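Local coordinates for protein aldo-keto reductase family 1 member C1 (Caenorhabditis elegans, PDB 1QWK) that probably acts as an NADPH-dependent aldose reductase of the aldo-keto reductase family, reducing carbonyl groups to alcohols, at residues I8-G13 and A147-V152; R162-G167 and K192-S197. All blocks are in the same frame, centred on the assembly; numbering follows the deposited sequence.

Interaction 1. Residues I8-G13 and A147-V152; sequences IKLSNG and AKAVGV
Asn12 and Leu10 reach from the N-terminal hairpin to the segment leading into barrel strand 150-153, one with an amide and the other with a methyl group. Asn12 ND2 donates to Lys148 O at 3.0 Å. The acceptor lies close to the amide plane of Asn12, and the donor sits in the carbonyl plane with a C=O...N angle of 155°. The bond is nevertheless bent at its hydrogen, where the angle is 138°. With chi1 at 65°, CG of Asn12 is tucked between its own backbone N and carbonyl carbon, a compact conformation that still lets the amide face the other segment. The amide has further partners: ND2 also bonds Tyr142 OH on helix 131-143, while OD1 accepts a hydrogen bond from Val14 N within the hairpin loop. Three bonds thus fix the rotation of the group and tell its oxygen from its nitrogen.

Alongside, Leu10 extends CD1 to the methyl of Ala149, 3.7 Å from its CB, and both residues are buried. Ala149 also rests on Leu110 of the adjacent strand 110-113 and on His172, so the leucine methyl meets the barrel where strand 150-153 begins. A type I turn from Leu10 to Gly13, with Gly13 N bonded to Leu10 O at 2.9 Å, presents both side chains to the same segment.

A leucine in place of Asn12 would probably leave Lys148 O and Tyr142 OH without this donor and Val14 N without its acceptor, making the turn less firmly tied to the barrel.

The contact therefore pairs a directional polar link with a small apolar one: the amide ties the hairpin turn to the backbone at Lys148, while Leu10 and Ala149 add a buried methyl contact.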
loop_
_atom_site.group_PDB
_atom_site.type_symbol
_atom_site.label_atom_id
_atom_site.label_comp_id
_atom_site.label_asym_id
_atom_site.label_seq_id
_atom_site.Cartn_x
_atom_site.Cartn_y
_atom_site.Cartn_z
ATOM N N ILE A 8 -1.243 -12.222 -6.966
ATOM C CA ILE A 8 0.047 -12.126 -7.636
ATOM C C ILE A 8 0.957 -13.101 -6.900
ATOM O O ILE A 8 0.968 -13.137 -5.668
ATOM C CB ILE A 8 0.632 -10.696 -7.529
ATOM C CG1 ILE A 8 -0.171 -9.743 -8.416
ATOM C CG2 ILE A 8 2.108 -10.686 -7.922
ATOM C CD1 ILE A 8 -0.155 -10.110 -9.885
ATOM N N LYS A 9 1.706 -13.902 -7.648
ATOM C CA LYS A 9 2.606 -14.872 -7.038
ATOM C C LYS A 9 3.955 -14.222 -6.752
ATOM O O LYS A 9 4.633 -13.747 -7.665
ATOM C CB LYS A 9 2.787 -16.078 -7.966
ATOM C CG LYS A 9 3.565 -17.226 -7.351
ATOM C CD LYS A 9 3.693 -18.390 -8.330
ATOM C CE LYS A 9 4.414 -19.575 -7.699
ATOM N NZ LYS A 9 3.677 -20.107 -6.515
ATOM N N LEU A 10 4.329 -14.183 -5.475
ATOM C CA LEU A 10 5.608 -13.605 -5.064
ATOM C C LEU A 10 6.738 -14.571 -5.442
ATOM O O LEU A 10 6.489 -15.751 -5.696
ATOM C CB LEU A 10 5.610 -13.340 -3.554
ATOM C CG LEU A 10 4.493 -12.421 -3.036
ATOM C CD1 LEU A 10 4.683 -12.151 -1.549
ATOM C CD2 LEU A 10 4.505 -11.110 -3.817
ATOM N N SER A 11 7.975 -14.080 -5.469
ATOM C CA SER A 11 9.115 -14.915 -5.863
ATOM C C SER A 11 9.331 -16.173 -5.018
ATOM O O SER A 11 9.980 -17.115 -5.473
ATOM C CB SER A 11 10.406 -14.087 -5.898
ATOM O OG SER A 11 10.783 -13.636 -4.613
ATOM N N ASN A 12 8.788 -16.200 -3.803
ATOM C CA ASN A 12 8.936 -17.372 -2.947
ATOM C C ASN A 12 7.698 -18.272 -2.979
ATOM O O ASN A 12 7.568 -19.194 -2.169
ATOM C CB ASN A 12 9.247 -16.954 -1.505
ATOM C CG ASN A 12 8.111 -16.191 -0.858
ATOM O OD1 ASN A 12 7.180 -15.760 -1.533
ATOM N ND2 ASN A 12 8.186 -16.016 0.460
ATOM N N GLY A 13 6.793 -18.000 -3.914
ATOM C CA GLY A 13 5.597 -18.815 -4.053
ATOM C C GLY A 13 4.354 -18.337 -3.330
ATOM O O GLY A 13 3.254 -18.825 -3.600
ATOM N N ALA A 147 7.212 -13.844 9.383
ATOM C CA ALA A 147 6.609 -13.204 8.214
ATOM C C ALA A 147 6.761 -14.149 7.026
ATOM O O ALA A 147 7.850 -14.667 6.784
ATOM C CB ALA A 147 7.303 -11.873 7.928
ATOM N N LYS A 148 5.676 -14.375 6.288
ATOM C CA LYS A 148 5.710 -15.278 5.136
ATOM C C LYS A 148 6.390 -14.662 3.918
ATOM O O LYS A 148 6.681 -15.358 2.946
ATOM C CB LYS A 148 4.291 -15.715 4.754
ATOM C CG LYS A 148 3.548 -16.461 5.859
ATOM C CD LYS A 148 4.227 -17.773 6.212
ATOM C CE LYS A 148 3.384 -18.583 7.190
ATOM N NZ LYS A 148 4.024 -19.885 7.534
ATOM N N ALA A 149 6.639 -13.360 3.984
ATOM C CA ALA A 149 7.289 -12.621 2.907
ATOM C C ALA A 149 7.752 -11.291 3.492
ATOM O O ALA A 149 7.181 -10.805 4.473
ATOM C CB ALA A 149 6.303 -12.379 1.752
ATOM N N VAL A 150 8.783 -10.700 2.898
ATOM C CA VAL A 150 9.303 -9.431 3.384
ATOM C C VAL A 150 9.538 -8.460 2.238
ATOM O O VAL A 150 9.748 -8.867 1.094
ATOM C CB VAL A 150 10.625 -9.617 4.179
ATOM C CG1 VAL A 150 10.321 -10.205 5.560
ATOM C CG2 VAL A 150 11.578 -10.525 3.420
ATOM N N GLY A 151 9.498 -7.170 2.549
ATOM C CA GLY A 151 9.688 -6.168 1.520
ATOM C C GLY A 151 9.950 -4.783 2.062
ATOM O O GLY A 151 10.219 -4.600 3.248
ATOM N N VAL A 152 9.846 -3.801 1.177
ATOM C CA VAL A 152 10.122 -2.423 1.532
ATOM C C VAL A 152 9.076 -1.449 0.998
ATOM O O VAL A 152 8.285 -1.781 0.111
ATOM C CB VAL A 152 11.495 -2.016 0.975
ATOM C CG1 VAL A 152 12.563 -3.006 1.454
ATOM C CG2 VAL A 152 11.441 -2.007 -0.554
#

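Interaction 2. Residues R162-G167 and K192-S197; sequences RALALG and KKHNIS
Leu164 and His194 lie nearest across the contact, their CA atoms 8.9 Å apart, where helix 157-164 comes beside the end of helix 185-193, and at this separation side chains alone bridge the two segments. Leu164 does so from its side with a single methyl, CD1. Leu164 CD1 lies over a face of the His194 imidazole, 4.2 Å from the ring centroid and 28° off the ring normal, a CH-pi contact. Displaced from the middle of the ring toward the CG-ND1 bond, Leu164 CD1 is 3.9 Å from His194 CG. The two side chains cross obliquely.

With chi1 at -66°, CG of Leu164 is anti to its carbonyl carbon, and the nearly extended second torsion carries CD1 outward to the neighbouring helix end. Leu164 CD1 also meets CD1 of Ile196 at 4.2 Å, so it is shared between an exposed imidazole and a buried aliphatic branch. Leu164 also touches Val171, and the histidine ring meets that of Phe190 with the planes inclined.

The turn after helix 185-193 places His194 and Ile196. Here Asn195 takes a positive phi as the C-prime residue of a Schellman motif, in which Asn195 N bonds Lys192 O at 3.2 Å. The reversal brings Ile196 inward just before strand 197-201, while His194 remains at the surface. On the other segment, Leu164 is followed by a type I turn to Gly167, closed by Gly167 N on Leu164 O.

A helix packing on the outside of the barrel against the link from the next helix into its parallel strand fits the alternating beta-alpha units of a TIM barrel.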
loop_
_atom_site.group_PDB
_atom_site.type_symbol
_atom_site.label_atom_id
_atom_site.label_comp_id
_atom_site.label_asym_id
_atom_site.label_seq_id
_atom_site.Cartn_x
_atom_site.Cartn_y
_atom_site.Cartn_z
ATOM N N ARG A 162 20.958 -2.448 -3.327
ATOM C CA ARG A 162 21.937 -2.673 -2.270
ATOM C C ARG A 162 21.477 -3.798 -1.350
ATOM O O ARG A 162 22.294 -4.571 -0.844
ATOM C CB ARG A 162 22.167 -1.385 -1.481
ATOM C CG ARG A 162 22.973 -0.339 -2.248
ATOM C CD ARG A 162 22.833 1.043 -1.626
ATOM N NE ARG A 162 23.227 1.077 -0.223
ATOM C CZ ARG A 162 22.851 2.026 0.628
ATOM N NH1 ARG A 162 22.072 3.018 0.210
ATOM N NH2 ARG A 162 23.240 1.976 1.896
ATOM N N ALA A 163 20.168 -3.897 -1.138
ATOM C CA ALA A 163 19.622 -4.951 -0.286
ATOM C C ALA A 163 19.735 -6.299 -0.997
ATOM O O ALA A 163 20.112 -7.303 -0.387
ATOM C CB ALA A 163 18.162 -4.653 0.049
ATOM N N LEU A 164 19.420 -6.319 -2.290
ATOM C CA LEU A 164 19.484 -7.554 -3.073
ATOM C C LEU A 164 20.896 -8.109 -3.175
ATOM O O LEU A 164 21.100 -9.321 -3.114
ATOM C CB LEU A 164 18.947 -7.313 -4.486
ATOM C CG LEU A 164 17.461 -6.983 -4.628
ATOM C CD1 LEU A 164 17.150 -6.676 -6.081
ATOM C CD2 LEU A 164 16.626 -8.162 -4.137
ATOM N N ALA A 165 21.864 -7.210 -3.325
ATOM C CA ALA A 165 23.267 -7.581 -3.464
ATOM C C ALA A 165 23.828 -8.371 -2.285
ATOM O O ALA A 165 24.845 -9.045 -2.423
ATOM C CB ALA A 165 24.108 -6.327 -3.690
ATOM N N LEU A 166 23.173 -8.286 -1.131
ATOM C CA LEU A 166 23.631 -8.999 0.057
ATOM C C LEU A 166 23.571 -10.512 -0.100
ATOM O O LEU A 166 24.251 -11.243 0.621
ATOM C CB LEU A 166 22.796 -8.592 1.268
ATOM C CG LEU A 166 22.882 -7.130 1.702
ATOM C CD1 LEU A 166 21.981 -6.913 2.913
ATOM C CD2 LEU A 166 24.322 -6.777 2.043
ATOM N N GLY A 167 22.746 -10.980 -1.029
ATOM C CA GLY A 167 22.631 -12.408 -1.253
ATOM C C GLY A 167 21.815 -13.121 -0.190
ATOM O O GLY A 167 21.959 -14.327 0.005
ATOM N N LYS A 192 10.180 -5.347 -11.973
ATOM C CA LYS A 192 9.870 -6.469 -12.849
ATOM C C LYS A 192 11.152 -7.226 -13.186
ATOM O O LYS A 192 11.172 -8.458 -13.199
ATOM C CB LYS A 192 9.201 -5.977 -14.135
ATOM C CG LYS A 192 7.767 -5.507 -13.951
ATOM C CD LYS A 192 7.215 -4.906 -15.239
ATOM C CE LYS A 192 5.735 -4.558 -15.115
ATOM N NZ LYS A 192 4.867 -5.762 -14.995
ATOM N N LYS A 193 12.224 -6.485 -13.442
ATOM C CA LYS A 193 13.505 -7.090 -13.779
ATOM C C LYS A 193 14.055 -7.978 -12.673
ATOM O O LYS A 193 14.712 -8.981 -12.951
ATOM C CB LYS A 193 14.540 -6.010 -14.108
ATOM C CG LYS A 193 14.339 -5.332 -15.451
ATOM C CD LYS A 193 15.541 -4.463 -15.792
ATOM C CE LYS A 193 15.433 -3.855 -17.181
ATOM N NZ LYS A 193 14.280 -2.918 -17.306
ATOM N N HIS A 194 13.786 -7.609 -11.423
ATOM C CA HIS A 194 14.277 -8.371 -10.274
ATOM C C HIS A 194 13.196 -9.211 -9.603
ATOM O O HIS A 194 13.347 -9.618 -8.451
ATOM C CB HIS A 194 14.899 -7.417 -9.251
ATOM C CG HIS A 194 16.064 -6.645 -9.786
ATOM N ND1 HIS A 194 17.307 -7.211 -9.977
ATOM C CD2 HIS A 194 16.164 -5.365 -10.214
ATOM C CE1 HIS A 194 18.121 -6.312 -10.503
ATOM N NE2 HIS A 194 17.452 -5.184 -10.657
ATOM N N ASN A 195 12.110 -9.473 -10.325
ATOM C CA ASN A 195 11.007 -10.278 -9.806
ATOM C C ASN A 195 10.486 -9.785 -8.461
ATOM O O ASN A 195 10.242 -10.571 -7.539
ATOM C CB ASN A 195 11.423 -11.750 -9.683
ATOM C CG ASN A 195 11.736 -12.383 -11.023
ATOM O OD1 ASN A 195 10.895 -12.417 -11.920
ATOM N ND2 ASN A 195 12.953 -12.898 -11.164
ATOM N N ILE A 196 10.322 -8.473 -8.350
ATOM C CA ILE A 196 9.812 -7.869 -7.124
ATOM C C ILE A 196 8.386 -7.402 -7.416
ATOM O O ILE A 196 8.163 -6.655 -8.369
ATOM C CB ILE A 196 10.659 -6.642 -6.708
ATOM C CG1 ILE A 196 12.115 -7.067 -6.469
ATOM C CG2 ILE A 196 10.075 -6.013 -5.441
ATOM C CD1 ILE A 196 13.045 -5.905 -6.157
ATOM N N SER A 197 7.420 -7.843 -6.616
ATOM C CA SER A 197 6.048 -7.422 -6.837
ATOM C C SER A 197 5.931 -5.959 -6.419
ATOM O O SER A 197 6.685 -5.487 -5.563
ATOM C CB SER A 197 5.063 -8.293 -6.037
ATOM O OG SER A 197 5.204 -8.101 -4.640
#

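Overall arrangement
The centres of interactions 1 and 2 lie 12 Å apart, and the two contacts touch directly: Leu10 CD2 packs 3.2 Å from Ser197 OG, and Ser11 CB is 3.9 Å from Asn195 O. His172 joins them further, bonding Ser11 OG through its ring and Val150 and Ser197 through its backbone. Strand 150-153 runs on into helix 157-164, so the contacts follow each other along the chain. The N-terminal hairpin of aldo-keto reductases closes the end of the barrel where its strands begin, consistent with interaction 1. Both contacts lie away from the predicted catalytic residues Tyr52 and Lys81 and from the predicted substrate-binding His114.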